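Local atomic coordinates of alpha-1,2-mannosyltransferase (Ktr4), putative (PDB entry 7BOP), a protein that is a putative fungal mannosyltransferase of the GT-A glycosyltransferase clan, with guanosine-5'-diphosphate and manganese bound in this model. Residues A[186-191]-A[285-290]; A[203-208]-A[336-341]. One frame throughout, in Å; residues are numbered along the deposited sequence.

Contact 1: residues A[186-191]-A[285-290]; sequences NYKYYW and IGDLDF
Tyr190 lays its ring across Gly286, and the bare glycine backbone is the hollow that takes it: CE1 of Tyr190 stands 3.5 Å from CA of Gly286, with the glycine N over one face of the ring, toward its rim. Tyr190 gets there because CG sits between its own N and carbonyl carbon (chi1 73°), which folds the ring back over the partner strand; its hydroxyl then bonds Glu284. The methyl CD2 of Leu288 fills the space beside the same ring, 3.5 Å from CD1 of Tyr190, while the other methyl, CD1, presses on the carbonyl O of Tyr187.

Beneath this, strands 189-191 and 285-287 run antiparallel inside the mixed central sheet of the GT-A fold, where strand 69-74 flanks Tyr189 and Trp191 on the other edge. Tyr190 and Gly286 form the hydrogen-bonded pair, N to O in both directions, and Leu288 N adds a bond to Lys188 O as the chain turns into its helix.

On the opposite face Ile285 slides alongside Trp191, its CG1 3.8 Å from the centroid of the five-membered ring in a CH-pi contact and its CD1 over the indole. At the far end the extended chain of Lys188 bends only at its last torsion (chi4 60°), bringing NZ 3.0 Å from OD2 of Asp289 and, weakly, 3.3 Å from OD1 of Asp287. Asp289 OD1 is salt-bridged to Arg292, so Lys188 and Arg292 share this carboxylate. OD1 of Asp287 also caps the helix through Asp289 N, and two waters tie Asp287 OD2 to Lys188 NZ and Tyr189 OH.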
ATOM      1  N   ASN A 186     -16.651   9.778   7.348  1.00 37.23           N
ATOM      2  CA  ASN A 186     -17.121  10.664   6.273  1.00 39.89           C
ATOM      3  C   ASN A 186     -16.149  10.834   5.098  1.00 38.75           C
ATOM      4  O   ASN A 186     -16.396  11.640   4.207  1.00 39.25           O
ATOM      5  CB  ASN A 186     -17.518  12.023   6.862  1.00 42.29           C
ATOM      6  CG  ASN A 186     -18.636  11.898   7.891  1.00 45.46           C
ATOM      7  OD1 ASN A 186     -19.585  11.132   7.705  1.00 47.31           O
ATOM      8  ND2 ASN A 186     -18.516  12.634   8.988  1.00 47.83           N
ATOM      9  N   TYR A 187     -15.076  10.041   5.075  1.00 36.64           N
ATOM     10  CA  TYR A 187     -14.094  10.060   3.995  1.00 34.69           C
ATOM     11  C   TYR A 187     -14.314   8.887   3.061  1.00 32.44           C
ATOM     12  O   TYR A 187     -14.739   7.826   3.495  1.00 32.39           O
ATOM     13  CB  TYR A 187     -12.688  10.002   4.588  1.00 34.54           C
ATOM     14  CG  TYR A 187     -12.308  11.272   5.292  1.00 35.49           C
ATOM     15  CD1 TYR A 187     -12.646  11.491   6.629  1.00 38.11           C
ATOM     16  CD2 TYR A 187     -11.632  12.277   4.617  1.00 35.16           C
ATOM     17  CE1 TYR A 187     -12.300  12.677   7.273  1.00 37.59           C
ATOM     18  CE2 TYR A 187     -11.282  13.462   5.246  1.00 35.67           C
ATOM     19  CZ  TYR A 187     -11.623  13.656   6.570  1.00 38.74           C
ATOM     20  OH  TYR A 187     -11.260  14.831   7.172  1.00 41.36           O
ATOM     21  N   LYS A 188     -14.042   9.098   1.778  1.00 32.24           N
ATOM     22  CA  LYS A 188     -14.094   8.053   0.769  1.00 33.07           C
ATOM     23  C   LYS A 188     -12.696   7.625   0.275  1.00 32.33           C
ATOM     24  O   LYS A 188     -12.528   6.463  -0.073  1.00 31.80           O
ATOM     25  CB  LYS A 188     -14.941   8.504  -0.412  1.00 34.97           C
ATOM     26  CG  LYS A 188     -15.142   7.444  -1.487  1.00 37.97           C
ATOM     27  CD  LYS A 188     -16.195   7.870  -2.501  1.00 40.47           C
ATOM     28  CE  LYS A 188     -16.361   6.857  -3.619  1.00 42.68           C
ATOM     29  NZ  LYS A 188     -16.780   5.539  -3.094  1.00 47.12           N
ATOM     30  N   TYR A 189     -11.725   8.546   0.215  1.00 31.48           N
ATOM     31  CA  TYR A 189     -10.382   8.219  -0.294  1.00 31.93           C
ATOM     32  C   TYR A 189      -9.313   8.485   0.731  1.00 32.04           C
ATOM     33  O   TYR A 189      -9.439   9.383   1.564  1.00 31.12           O
ATOM     34  CB  TYR A 189     -10.076   8.978  -1.592  1.00 31.39           C
ATOM     35  CG  TYR A 189     -11.056   8.658  -2.696  1.00 32.20           C
ATOM     36  CD1 TYR A 189     -10.857   7.569  -3.537  1.00 33.10           C
ATOM     37  CD2 TYR A 189     -12.199   9.431  -2.882  1.00 32.77           C
ATOM     38  CE1 TYR A 189     -11.766   7.258  -4.542  1.00 34.28           C
ATOM     39  CE2 TYR A 189     -13.115   9.131  -3.880  1.00 34.15           C
ATOM     40  CZ  TYR A 189     -12.898   8.046  -4.708  1.00 33.13           C
ATOM     41  OH  TYR A 189     -13.810   7.745  -5.696  1.00 34.66           O
ATOM     42  N   TYR A 190      -8.250   7.692   0.671  1.00 29.98           N
ATOM     43  CA  TYR A 190      -7.112   7.869   1.545  1.00 28.63           C
ATOM     44  C   TYR A 190      -5.832   7.740   0.738  1.00 30.24           C
ATOM     45  O   TYR A 190      -5.806   7.055  -0.298  1.00 28.02           O
ATOM     46  CB  TYR A 190      -7.140   6.846   2.687  1.00 29.24           C
ATOM     47  CG  TYR A 190      -6.799   5.429   2.245  1.00 29.22           C
ATOM     48  CD1 TYR A 190      -7.756   4.626   1.641  1.00 29.15           C
ATOM     49  CD2 TYR A 190      -5.514   4.905   2.426  1.00 30.32           C
ATOM     50  CE1 TYR A 190      -7.452   3.339   1.219  1.00 29.99           C
ATOM     51  CE2 TYR A 190      -5.202   3.610   2.015  1.00 29.87           C
ATOM     52  CZ  TYR A 190      -6.175   2.840   1.406  1.00 30.12           C
ATOM     53  OH  TYR A 190      -5.894   1.564   0.977  1.00 29.56           O
ATOM     54  N   TRP A 191      -4.795   8.411   1.219  1.00 29.80           N
ATOM     55  CA  TRP A 191      -3.418   8.249   0.732  1.00 30.19           C
ATOM     56  C   TRP A 191      -2.621   7.859   1.972  1.00 30.87           C
ATOM     57  O   TRP A 191      -2.389   8.683   2.861  1.00 31.11           O
ATOM     58  CB  TRP A 191      -2.903   9.550   0.105  1.00 29.86           C
ATOM     59  CG  TRP A 191      -1.506   9.527  -0.489  1.00 30.28           C
ATOM     60  CD1 TRP A 191      -0.491   8.655  -0.207  1.00 29.82           C
ATOM     61  CD2 TRP A 191      -0.975  10.452  -1.445  1.00 31.99           C
ATOM     62  NE1 TRP A 191       0.618   8.962  -0.932  1.00 30.53           N
ATOM     63  CE2 TRP A 191       0.359  10.060  -1.707  1.00 31.86           C
ATOM     64  CE3 TRP A 191      -1.502  11.560  -2.122  1.00 31.70           C
ATOM     65  CZ2 TRP A 191       1.175  10.732  -2.616  1.00 32.25           C
ATOM     66  CZ3 TRP A 191      -0.684  12.241  -3.024  1.00 33.24           C
ATOM     67  CH2 TRP A 191       0.644  11.817  -3.266  1.00 32.92           C
ATOM     68  N   ILE A 285      -2.984   4.770  -2.528  1.00 29.41           N
ATOM     69  CA  ILE A 285      -4.083   5.718  -2.685  1.00 30.17           C
ATOM     70  C   ILE A 285      -5.299   4.861  -2.995  1.00 32.08           C
ATOM     71  O   ILE A 285      -5.310   4.157  -4.003  1.00 32.45           O
ATOM     72  CB  ILE A 285      -3.814   6.753  -3.782  1.00 30.57           C
ATOM     73  CG1 ILE A 285      -2.584   7.601  -3.414  1.00 30.65           C
ATOM     74  CG2 ILE A 285      -5.045   7.641  -3.972  1.00 32.88           C
ATOM     75  CD1 ILE A 285      -2.080   8.522  -4.511  1.00 31.32           C
ATOM     76  N   GLY A 286      -6.312   4.890  -2.128  1.00 29.55           N
ATOM     77  CA  GLY A 286      -7.402   3.933  -2.248  1.00 30.29           C
ATOM     78  C   GLY A 286      -8.786   4.451  -1.935  1.00 31.44           C
ATOM     79  O   GLY A 286      -8.945   5.478  -1.277  1.00 30.08           O
ATOM     80  N   ASP A 287      -9.768   3.695  -2.407  1.00 30.81           N
ATOM     81  CA  ASP A 287     -11.189   3.918  -2.147  1.00 30.56           C
ATOM     82  C   ASP A 287     -11.576   3.109  -0.910  1.00 31.11           C
ATOM     83  O   ASP A 287     -11.686   1.875  -0.965  1.00 31.54           O
ATOM     84  CB  ASP A 287     -11.974   3.468  -3.393  1.00 31.52           C
ATOM     85  CG  ASP A 287     -13.480   3.700  -3.285  1.00 33.39           C
ATOM     86  OD1 ASP A 287     -13.996   4.004  -2.192  1.00 32.35           O
ATOM     87  OD2 ASP A 287     -14.142   3.557  -4.329  1.00 34.70           O
ATOM     88  N   LEU A 288     -11.766   3.804   0.210  1.00 30.42           N
ATOM     89  CA  LEU A 288     -12.202   3.189   1.462  1.00 31.55           C
ATOM     90  C   LEU A 288     -13.468   2.357   1.302  1.00 31.75           C
ATOM     91  O   LEU A 288     -13.602   1.339   1.974  1.00 31.03           O
ATOM     92  CB  LEU A 288     -12.451   4.245   2.552  1.00 32.41           C
ATOM     93  CG  LEU A 288     -11.232   5.037   3.021  1.00 33.03           C
ATOM     94  CD1 LEU A 288     -11.645   6.322   3.748  1.00 34.04           C
ATOM     95  CD2 LEU A 288     -10.340   4.175   3.895  1.00 32.94           C
ATOM     96  N   ASP A 289     -14.385   2.774   0.424  1.00 31.65           N
ATOM     97  CA  ASP A 289     -15.629   2.026   0.233  1.00 32.24           C
ATOM     98  C   ASP A 289     -15.448   0.675  -0.465  1.00 32.96           C
ATOM     99  O   ASP A 289     -16.322  -0.172  -0.354  1.00 32.07           O
ATOM    100  CB  ASP A 289     -16.678   2.864  -0.494  1.00 33.19           C
ATOM    101  CG  ASP A 289     -17.139   4.062   0.326  1.00 34.30           C
ATOM    102  OD1 ASP A 289     -17.010   4.047   1.565  1.00 35.94           O
ATOM    103  OD2 ASP A 289     -17.625   5.018  -0.285  1.00 37.17           O
ATOM    104  N   PHE A 290     -14.332   0.461  -1.167  1.00 32.56           N
ATOM    105  CA  PHE A 290     -14.014  -0.890  -1.640  1.00 31.65           C
ATOM    106  C   PHE A 290     -13.796  -1.824  -0.460  1.00 30.80           C
ATOM    107  O   PHE A 290     -14.414  -2.873  -0.377  1.00 30.90           O
ATOM    108  CB  PHE A 290     -12.766  -0.927  -2.527  1.00 32.47           C
ATOM    109  CG  PHE A 290     -12.289  -2.319  -2.795  1.00 30.59           C
ATOM    110  CD1 PHE A 290     -13.025  -3.160  -3.627  1.00 31.85           C
ATOM    111  CD2 PHE A 290     -11.143  -2.813  -2.174  1.00 31.11           C
ATOM    112  CE1 PHE A 290     -12.614  -4.469  -3.853  1.00 32.02           C
ATOM    113  CE2 PHE A 290     -10.725  -4.116  -2.396  1.00 30.76           C
ATOM    114  CZ  PHE A 290     -11.458  -4.941  -3.243  1.00 30.73           C
TER
HETATM  115  O   HOH W   1     -16.920   3.345  -4.517  1.00 42.07           O
HETATM  116  O   HOH W   2     -13.693   5.331  -6.485  1.00 35.80           O

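Contact 2: residues A[203-208]-A[336-341]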
ATOM      1  N   VAL A 203       3.860  16.817  -8.473  1.00 29.31           N
ATOM      2  CA  VAL A 203       2.617  16.320  -9.041  1.00 30.37           C
ATOM      3  C   VAL A 203       1.653  17.508  -9.047  1.00 31.46           C
ATOM      4  O   VAL A 203       1.390  18.097  -7.992  1.00 30.30           O
ATOM      5  CB  VAL A 203       2.097  15.134  -8.221  1.00 29.92           C
ATOM      6  CG1 VAL A 203       0.727  14.670  -8.719  1.00 31.61           C
ATOM      7  CG2 VAL A 203       3.096  13.988  -8.295  1.00 31.04           C
ATOM      8  N   ASP A 204       1.148  17.851 -10.229  1.00 31.11           N
ATOM      9  CA  ASP A 204       0.412  19.098 -10.439  1.00 33.65           C
ATOM     10  C   ASP A 204      -1.078  18.912 -10.704  1.00 32.21           C
ATOM     11  O   ASP A 204      -1.712  19.784 -11.287  1.00 33.24           O
ATOM     12  CB  ASP A 204       1.086  19.878 -11.577  1.00 34.82           C
ATOM     13  CG  ASP A 204       2.459  20.381 -11.191  1.00 35.91           C
ATOM     14  OD1 ASP A 204       2.602  20.870 -10.061  1.00 38.13           O
ATOM     15  OD2 ASP A 204       3.389  20.275 -12.002  1.00 40.22           O
ATOM     16  N   TYR A 205      -1.627  17.778 -10.275  1.00 31.79           N
ATOM     17  CA  TYR A 205      -3.064  17.542 -10.312  1.00 31.41           C
ATOM     18  C   TYR A 205      -3.514  16.896  -9.009  1.00 31.60           C
ATOM     19  O   TYR A 205      -2.711  16.286  -8.282  1.00 29.93           O
ATOM     20  CB  TYR A 205      -3.458  16.692 -11.531  1.00 33.03           C
ATOM     21  CG  TYR A 205      -2.848  15.299 -11.542  1.00 32.50           C
ATOM     22  CD1 TYR A 205      -1.552  15.082 -12.034  1.00 32.97           C
ATOM     23  CD2 TYR A 205      -3.554  14.205 -11.043  1.00 32.99           C
ATOM     24  CE1 TYR A 205      -0.981  13.800 -12.033  1.00 31.60           C
ATOM     25  CE2 TYR A 205      -2.993  12.924 -11.035  1.00 32.93           C
ATOM     26  CZ  TYR A 205      -1.698  12.729 -11.530  1.00 32.20           C
ATOM     27  OH  TYR A 205      -1.150  11.454 -11.517  1.00 31.27           O
ATOM     28  N   ASP A 206      -4.802  17.037  -8.720  1.00 30.79           N
ATOM     29  CA  ASP A 206      -5.400  16.483  -7.524  1.00 32.51           C
ATOM     30  C   ASP A 206      -5.583  14.962  -7.719  1.00 31.27           C
ATOM     31  O   ASP A 206      -6.495  14.527  -8.424  1.00 30.82           O
ATOM     32  CB  ASP A 206      -6.735  17.181  -7.253  1.00 33.21           C
ATOM     33  CG  ASP A 206      -7.399  16.725  -5.976  1.00 35.54           C
ATOM     34  OD1 ASP A 206      -7.089  15.609  -5.490  1.00 33.97           O
ATOM     35  OD2 ASP A 206      -8.267  17.482  -5.456  1.00 33.91           O
ATOM     36  N   VAL A 207      -4.722  14.174  -7.081  1.00 30.93           N
ATOM     37  CA  VAL A 207      -4.724  12.716  -7.290  1.00 31.33           C
ATOM     38  C   VAL A 207      -6.004  12.083  -6.776  1.00 31.13           C
ATOM     39  O   VAL A 207      -6.461  11.085  -7.322  1.00 29.86           O
ATOM     40  CB  VAL A 207      -3.499  12.001  -6.666  1.00 31.81           C
ATOM     41  CG1 VAL A 207      -2.199  12.566  -7.230  1.00 32.53           C
ATOM     42  CG2 VAL A 207      -3.514  12.063  -5.147  1.00 33.29           C
ATOM     43  N   PHE A 208      -6.594  12.669  -5.736  1.00 29.87           N
ATOM     44  CA  PHE A 208      -7.831  12.133  -5.183  1.00 30.78           C
ATOM     45  C   PHE A 208      -8.997  12.290  -6.148  1.00 30.95           C
ATOM     46  O   PHE A 208      -9.755  11.342  -6.368  1.00 31.91           O
ATOM     47  CB  PHE A 208      -8.168  12.781  -3.836  1.00 31.18           C
ATOM     48  CG  PHE A 208      -7.258  12.381  -2.715  1.00 30.18           C
ATOM     49  CD1 PHE A 208      -7.086  11.034  -2.375  1.00 30.08           C
ATOM     50  CD2 PHE A 208      -6.612  13.347  -1.947  1.00 30.85           C
ATOM     51  CE1 PHE A 208      -6.274  10.667  -1.309  1.00 30.09           C
ATOM     52  CE2 PHE A 208      -5.797  12.978  -0.876  1.00 31.04           C
ATOM     53  CZ  PHE A 208      -5.634  11.635  -0.553  1.00 30.93           C
ATOM     54  N   PHE A 336       0.546   4.503 -10.403  1.00 27.46           N
ATOM     55  CA  PHE A 336       0.938   5.913 -10.326  1.00 27.65           C
ATOM     56  C   PHE A 336       2.412   6.035 -10.690  1.00 28.03           C
ATOM     57  O   PHE A 336       3.245   6.378  -9.861  1.00 27.13           O
ATOM     58  CB  PHE A 336       0.670   6.494  -8.923  1.00 28.07           C
ATOM     59  CG  PHE A 336      -0.715   7.016  -8.742  1.00 28.36           C
ATOM     60  CD1 PHE A 336      -1.095   8.216  -9.332  1.00 29.51           C
ATOM     61  CD2 PHE A 336      -1.646   6.314  -8.001  1.00 29.27           C
ATOM     62  CE1 PHE A 336      -2.385   8.715  -9.158  1.00 29.82           C
ATOM     63  CE2 PHE A 336      -2.937   6.804  -7.838  1.00 30.18           C
ATOM     64  CZ  PHE A 336      -3.300   7.998  -8.416  1.00 29.02           C
ATOM     65  N   ARG A 337       2.714   5.785 -11.957  1.00 28.19           N
ATOM     66  CA  ARG A 337       4.083   5.815 -12.455  1.00 29.89           C
ATOM     67  C   ARG A 337       4.730   7.188 -12.299  1.00 29.91           C
ATOM     68  O   ARG A 337       5.938   7.272 -12.118  1.00 27.93           O
ATOM     69  CB  ARG A 337       4.145   5.379 -13.919  1.00 32.20           C
ATOM     70  CG  ARG A 337       3.449   6.297 -14.921  1.00 35.27           C
ATOM     71  CD  ARG A 337       2.780   5.484 -16.021  1.00 42.13           C
ATOM     72  NE  ARG A 337       3.706   5.108 -17.047  1.00 45.97           N
ATOM     73  CZ  ARG A 337       3.555   4.117 -17.931  1.00 43.89           C
ATOM     74  NH1 ARG A 337       2.501   3.292 -17.961  1.00 40.99           N
ATOM     75  NH2 ARG A 337       4.523   3.950 -18.804  1.00 42.68           N
ATOM     76  N   ASP A 338       3.911   8.238 -12.330  1.00 29.04           N
ATOM     77  CA  ASP A 338       4.380   9.622 -12.209  1.00 29.63           C
ATOM     78  C   ASP A 338       4.654  10.113 -10.791  1.00 30.21           C
ATOM     79  O   ASP A 338       5.159  11.231 -10.627  1.00 32.71           O
ATOM     80  CB  ASP A 338       3.405  10.586 -12.913  1.00 31.85           C
ATOM     81  CG  ASP A 338       1.965  10.477 -12.399  1.00 33.20           C
ATOM     82  OD1 ASP A 338       1.513   9.355 -12.071  1.00 33.45           O
ATOM     83  OD2 ASP A 338       1.271  11.510 -12.356  1.00 33.54           O
ATOM     84  N   ILE A 339       4.336   9.314  -9.769  1.00 28.66           N
ATOM     85  CA  ILE A 339       4.690   9.648  -8.385  1.00 29.88           C
ATOM     86  C   ILE A 339       6.017   8.974  -8.055  1.00 30.51           C
ATOM     87  O   ILE A 339       6.071   7.770  -7.799  1.00 31.49           O
ATOM     88  CB  ILE A 339       3.600   9.248  -7.376  1.00 30.06           C
ATOM     89  CG1 ILE A 339       2.288   9.956  -7.728  1.00 30.99           C
ATOM     90  CG2 ILE A 339       4.042   9.601  -5.958  1.00 31.96           C
ATOM     91  CD1 ILE A 339       1.111   9.572  -6.849  1.00 31.89           C
ATOM     92  N   GLY A 340       7.085   9.767  -8.084  1.00 30.51           N
ATOM     93  CA  GLY A 340       8.407   9.311  -7.712  1.00 29.39           C
ATOM     94  C   GLY A 340       8.426   8.967  -6.238  1.00 30.85           C
ATOM     95  O   GLY A 340       8.022   9.784  -5.405  1.00 30.32           O
ATOM     96  N   TYR A 341       8.893   7.764  -5.914  1.00 28.73           N
ATOM     97  CA  TYR A 341       8.726   7.215  -4.573  1.00 29.18           C
ATOM     98  C   TYR A 341       9.862   6.293  -4.166  1.00 29.55           C
ATOM     99  O   TYR A 341      10.404   5.576  -5.002  1.00 28.68           O
ATOM    100  CB  TYR A 341       7.387   6.466  -4.498  1.00 28.52           C
ATOM    101  CG  TYR A 341       7.066   5.904  -3.129  1.00 29.18           C
ATOM    102  CD1 TYR A 341       6.587   6.724  -2.105  1.00 27.85           C
ATOM    103  CD2 TYR A 341       7.262   4.559  -2.846  1.00 28.60           C
ATOM    104  CE1 TYR A 341       6.297   6.207  -0.855  1.00 28.48           C
ATOM    105  CE2 TYR A 341       6.982   4.040  -1.594  1.00 27.92           C
ATOM    106  CZ  TYR A 341       6.492   4.867  -0.602  1.00 28.09           C
ATOM    107  OH  TYR A 341       6.211   4.342   0.635  1.00 28.87           O
TER
HETATM  108  O   HOH W   3      -1.001   8.914 -12.694  1.00 29.77           O
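Phe336 opens a type I beta turn that ends at Ile339 and faces the loop leading into helix 207-213, whose N-cap is Asp206. The turn links strand 333-335 of the central sheet to strand 341-343 of the small antiparallel sheet, and its Ile339 N bonds back to Phe336 O. From the first position of the turn, the ring of Phe336 reaches between two neighbours: CE1 lies 3.8 Å from the hydroxyl OH of Tyr205, which comes in at the ring's edge, in its plane. The same CE1 of Phe336 is 4.3 Å from CB of Val207.

Two residues on, Asp338 carries the polar part. Its CG stands between its own N and carbonyl carbon (chi1 56°), which aims the carboxylate at Tyr205 arriving from the opposite direction. Ring and carboxylate are nearly coplanar, 4° apart, and OH of Tyr205 donates to the syn lone pair of OD2. With the two groups so nearly coplanar, OD2 also lies at the ring edge, 3.2 Å from CE1 of Tyr205. CG1 of Val203, meanwhile, rests over one face of the tyrosine ring, toward its rim.

Ile339 closes the turn with apolar contacts to two valines of the other segment. Its CG1 meets CG2 of Val203 at 4.2 Å, the two side chains crossing at a slant, and its CD1 reaches loosely to CG1 of Val207. A water bridges Tyr205 and Asp338, donating one hydrogen to OH of Tyr205 at 2.8 Å and the other to OD1 of Asp338 at 2.6 Å.

How the contacts relate
Both contacts are largely buried, but contact 1 is a sheet pairing somewhat nearer the centre of the chain (about 12 Å between centres, against about 15 Å for contact 2), whereas contact 2 joins a helix-leading loop to a turn beyond the sheet. Backbone bonds dominate the first, with its charged lysine-aspartate cluster at the partly exposed end; the second has no backbone bond across it and relies on one tyrosine-carboxylate bond set among modest apolar touches. They meet directly: Phe208 packs against Tyr189 and Trp191, with CZ of Phe208 3.5 Å from CB of Trp191. Val207 also touches Trp191, and Ile285 lies against Val207, Phe336 and Ile339, connecting the sheet to both segments of contact 2.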